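Local coordinates for SIR4-interacting protein SIF2 (Saccharomyces cerevisiae, PDB 1R5M) that works as a WD-repeat transcriptional corepressor subunit of the Set3 complex and antagonizes telomeric silencing in yeast, at residues K156-I164 against L175-M184. Sequence-based numbering, arbitrary orientation.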
loop_
_atom_site.group_PDB
_atom_site.type_symbol
_atom_site.label_atom_id
_atom_site.label_comp_id
_atom_site.label_asym_id
_atom_site.label_seq_id
_atom_site.Cartn_x
_atom_site.Cartn_y
_atom_site.Cartn_z
ATOM N N LYS A 156 -3.887 -0.498 9.072
ATOM C CA LYS A 156 -2.571 -0.018 9.486
ATOM C C LYS A 156 -2.308 -0.358 10.953
ATOM O O LYS A 156 -3.158 -0.129 11.815
ATOM C CB LYS A 156 -2.464 1.503 9.291
ATOM C CG LYS A 156 -2.574 1.989 7.840
ATOM C CD LYS A 156 -1.372 1.560 7.014
ATOM C CE LYS A 156 -1.416 2.124 5.586
ATOM N NZ LYS A 156 -1.230 3.605 5.504
ATOM N N TRP A 157 -1.126 -0.909 11.216
ATOM C CA TRP A 157 -0.708 -1.275 12.567
ATOM C C TRP A 157 0.053 -0.128 13.212
ATOM O O TRP A 157 0.788 0.591 12.532
ATOM C CB TRP A 157 0.255 -2.460 12.539
ATOM C CG TRP A 157 -0.326 -3.783 12.218
ATOM C CD1 TRP A 157 -0.636 -4.272 10.982
ATOM C CD2 TRP A 157 -0.586 -4.834 13.147
ATOM N NE1 TRP A 157 -1.065 -5.576 11.085
ATOM C CE2 TRP A 157 -1.045 -5.945 12.405
ATOM C CE3 TRP A 157 -0.473 -4.948 14.540
ATOM C CZ2 TRP A 157 -1.388 -7.159 13.008
ATOM C CZ3 TRP A 157 -0.815 -6.155 15.141
ATOM C CH2 TRP A 157 -1.266 -7.244 14.374
ATOM N N ASN A 158 -0.093 0.035 14.523
ATOM C CA ASN A 158 0.653 1.087 15.198
ATOM C C ASN A 158 2.039 0.538 15.530
ATOM O O ASN A 158 2.308 -0.650 15.334
ATOM C CB ASN A 158 -0.097 1.575 16.449
ATOM C CG ASN A 158 0.054 0.651 17.636
ATOM O OD1 ASN A 158 0.151 -0.565 17.492
ATOM N ND2 ASN A 158 0.051 1.234 18.831
ATOM N N LYS A 159 2.910 1.413 16.022
ATOM C CA LYS A 159 4.294 1.079 16.346
ATOM C C LYS A 159 4.564 -0.202 17.138
ATOM O O LYS A 159 5.334 -1.055 16.694
ATOM C CB LYS A 159 4.938 2.265 17.073
ATOM C CG LYS A 159 6.432 2.122 17.320
ATOM C CD LYS A 159 7.209 2.117 16.015
ATOM C CE LYS A 159 8.705 1.963 16.254
ATOM N NZ LYS A 159 9.463 1.921 14.972
ATOM N N ASP A 160 3.941 -0.343 18.302
ATOM C CA ASP A 160 4.185 -1.521 19.132
ATOM C C ASP A 160 3.325 -2.756 18.864
ATOM O O ASP A 160 3.408 -3.739 19.600
ATOM C CB ASP A 160 4.093 -1.147 20.612
ATOM C CG ASP A 160 2.855 -0.346 20.934
ATOM O OD1 ASP A 160 1.765 -0.716 20.454
ATOM O OD2 ASP A 160 2.971 0.653 21.676
ATOM N N GLY A 161 2.504 -2.708 17.817
ATOM C CA GLY A 161 1.676 -3.852 17.472
ATOM C C GLY A 161 0.527 -4.179 18.409
ATOM O O GLY A 161 0.132 -5.344 18.529
ATOM N N THR A 162 -0.025 -3.157 19.051
ATOM C CA THR A 162 -1.125 -3.345 19.986
ATOM C C THR A 162 -2.459 -2.838 19.447
ATOM O O THR A 162 -3.519 -3.231 19.932
ATOM C CB THR A 162 -0.842 -2.634 21.323
ATOM O OG1 THR A 162 -0.601 -1.241 21.088
ATOM C CG2 THR A 162 0.382 -3.243 22.000
ATOM N N HIS A 163 -2.407 -1.965 18.447
ATOM C CA HIS A 163 -3.623 -1.408 17.868
ATOM C C HIS A 163 -3.554 -1.358 16.357
ATOM O O HIS A 163 -2.475 -1.286 15.775
ATOM C CB HIS A 163 -3.858 0.027 18.350
ATOM C CG HIS A 163 -4.043 0.156 19.828
ATOM N ND1 HIS A 163 -2.996 0.082 20.720
ATOM C CD2 HIS A 163 -5.157 0.357 20.570
ATOM C CE1 HIS A 163 -3.456 0.234 21.948
ATOM N NE2 HIS A 163 -4.765 0.402 21.886
ATOM N N ILE A 164 -4.720 -1.402 15.724
ATOM C CA ILE A 164 -4.787 -1.275 14.277
ATOM C C ILE A 164 -5.952 -0.359 13.955
ATOM O O ILE A 164 -6.868 -0.183 14.766
ATOM C CB ILE A 164 -5.043 -2.617 13.527
ATOM C CG1 ILE A 164 -6.374 -3.230 13.961
ATOM C CG2 ILE A 164 -3.887 -3.574 13.751
ATOM C CD1 ILE A 164 -6.856 -4.342 13.028
ATOM N N LEU A 175 -10.999 1.781 15.173
ATOM C CA LEU A 175 -9.759 1.722 15.940
ATOM C C LEU A 175 -9.940 0.498 16.831
ATOM O O LEU A 175 -10.883 0.437 17.623
ATOM C CB LEU A 175 -9.586 2.968 16.813
ATOM C CG LEU A 175 -8.537 2.833 17.921
ATOM C CD1 LEU A 175 -7.149 2.641 17.319
ATOM C CD2 LEU A 175 -8.578 4.077 18.804
ATOM N N TRP A 176 -9.053 -0.479 16.686
ATOM C CA TRP A 176 -9.138 -1.709 17.465
ATOM C C TRP A 176 -7.985 -1.915 18.423
ATOM O O TRP A 176 -6.868 -1.470 18.173
ATOM C CB TRP A 176 -9.095 -2.954 16.569
ATOM C CG TRP A 176 -10.086 -3.069 15.469
ATOM C CD1 TRP A 176 -10.008 -2.512 14.223
ATOM C CD2 TRP A 176 -11.267 -3.871 15.478
ATOM N NE1 TRP A 176 -11.067 -2.927 13.453
ATOM C CE2 TRP A 176 -11.857 -3.762 14.201
ATOM C CE3 TRP A 176 -11.884 -4.678 16.447
ATOM C CZ2 TRP A 176 -13.039 -4.431 13.863
ATOM C CZ3 TRP A 176 -13.058 -5.342 16.110
ATOM C CH2 TRP A 176 -13.622 -5.214 14.828
ATOM N N ASN A 177 -8.274 -2.595 19.527
ATOM C CA ASN A 177 -7.217 -3.020 20.426
ATOM C C ASN A 177 -7.120 -4.399 19.770
ATOM O O ASN A 177 -8.008 -5.237 19.936
ATOM C CB ASN A 177 -7.696 -3.158 21.867
ATOM C CG ASN A 177 -6.676 -3.859 22.737
ATOM O OD1 ASN A 177 -6.062 -4.835 22.311
ATOM N ND2 ASN A 177 -6.492 -3.371 23.961
ATOM N N VAL A 178 -6.073 -4.615 18.983
ATOM C CA VAL A 178 -5.921 -5.858 18.240
ATOM C C VAL A 178 -5.703 -7.113 19.079
ATOM O O VAL A 178 -6.036 -8.221 18.650
ATOM C CB VAL A 178 -4.785 -5.716 17.186
ATOM C CG1 VAL A 178 -3.427 -5.913 17.838
ATOM C CG2 VAL A 178 -5.006 -6.694 16.047
ATOM N N ILE A 179 -5.162 -6.944 20.278
ATOM C CA ILE A 179 -4.916 -8.081 21.154
ATOM C C ILE A 179 -6.212 -8.593 21.781
ATOM O O ILE A 179 -6.459 -9.800 21.805
ATOM C CB ILE A 179 -3.891 -7.713 22.251
ATOM C CG1 ILE A 179 -2.518 -7.494 21.603
ATOM C CG2 ILE A 179 -3.826 -8.809 23.309
ATOM C CD1 ILE A 179 -1.433 -7.057 22.563
ATOM N N SER A 180 -7.043 -7.682 22.279
ATOM C CA SER A 180 -8.310 -8.080 22.884
ATOM C C SER A 180 -9.393 -8.227 21.815
ATOM O O SER A 180 -10.412 -8.883 22.036
ATOM C CB SER A 180 -8.752 -7.053 23.931
ATOM O OG SER A 180 -8.914 -5.770 23.352
ATOM N N GLY A 181 -9.166 -7.620 20.653
ATOM C CA GLY A 181 -10.135 -7.700 19.573
ATOM C C GLY A 181 -11.378 -6.883 19.861
ATOM O O GLY A 181 -12.483 -7.249 19.456
ATOM N N THR A 182 -11.200 -5.772 20.564
ATOM C CA THR A 182 -12.314 -4.906 20.913
ATOM C C THR A 182 -12.300 -3.598 20.129
ATOM O O THR A 182 -11.245 -3.103 19.726
ATOM C CB THR A 182 -12.319 -4.589 22.424
ATOM O OG1 THR A 182 -11.062 -4.014 22.801
ATOM C CG2 THR A 182 -12.555 -5.865 23.231
ATOM N N VAL A 183 -13.490 -3.056 19.906
ATOM C CA VAL A 183 -13.657 -1.806 19.176
ATOM C C VAL A 183 -13.495 -0.645 20.150
ATOM O O VAL A 183 -14.303 -0.477 21.062
ATOM C CB VAL A 183 -15.058 -1.727 18.535
ATOM C CG1 VAL A 183 -15.256 -0.368 17.881
ATOM C CG2 VAL A 183 -15.230 -2.848 17.517
ATOM N N MET A 184 -12.452 0.155 19.962
ATOM C CA MET A 184 -12.205 1.290 20.847
ATOM C C MET A 184 -12.906 2.550 20.368
ATOM O O MET A 184 -13.420 3.328 21.171
ATOM C CB MET A 184 -10.706 1.539 20.967
ATOM C CG MET A 184 -9.971 0.404 21.640
ATOM S SD MET A 184 -8.217 0.717 21.671
ATOM C CE MET A 184 -8.141 2.067 22.829
HETATM O O HOH W 1 -3.524 -3.864 22.632
#
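In the WD 3 blade of this beta-propeller, strands 163-168 and 173-177 pair antiparallel beside the turns 158-162 and 178-181, and Ile164 meets Trp176 as a hydrogen-bonded pair. Trp176 N gives Ile164 O an almost straight bond (2.9 Å, 179°), and Ile164 N returns a longer one to Trp176 O. Beyond His163, Val178 N donates to Thr162 O (3.1 Å), which a water also links to Asn177 OD1.

On the apolar face, the two branches of beta-branched Ile164 part. With chi1 at 60°, CG1 lies between the backbone N and carbonyl carbon and reaches Trp176 CD1 (3.7 Å), while CG2 packs crosswise on Val178 CG2 and sits over one face of the Trp157 indole, offset toward its rim. Val178 CG1 touches Trp157 CZ3, and Leu134 and Leu145 of the preceding blade close over this cluster, where large apolar side chains suit the interface between blades.

The other face carries His163, whose flat ring can receive a sulfur at its edge and donate from a nitrogen. Met184 SD lies in the ring plane, 3.3 Å from His163 CD2, and ND1 donates to Thr162 OG1, which in turn donates to Asp160 OD1 on the syn side. Were His163 replaced by an alanine, the Met184 sulfur would probably lose its aromatic partner and Thr162 OG1 its ring donor.

Asn158 suits the start of the type I turn because its short amide reaches across the turn to the N-H groups that follow it: OD1 accepts from Thr162 N in the carbonyl plane (3.0 Å) and from His163 N, which stands above that plane.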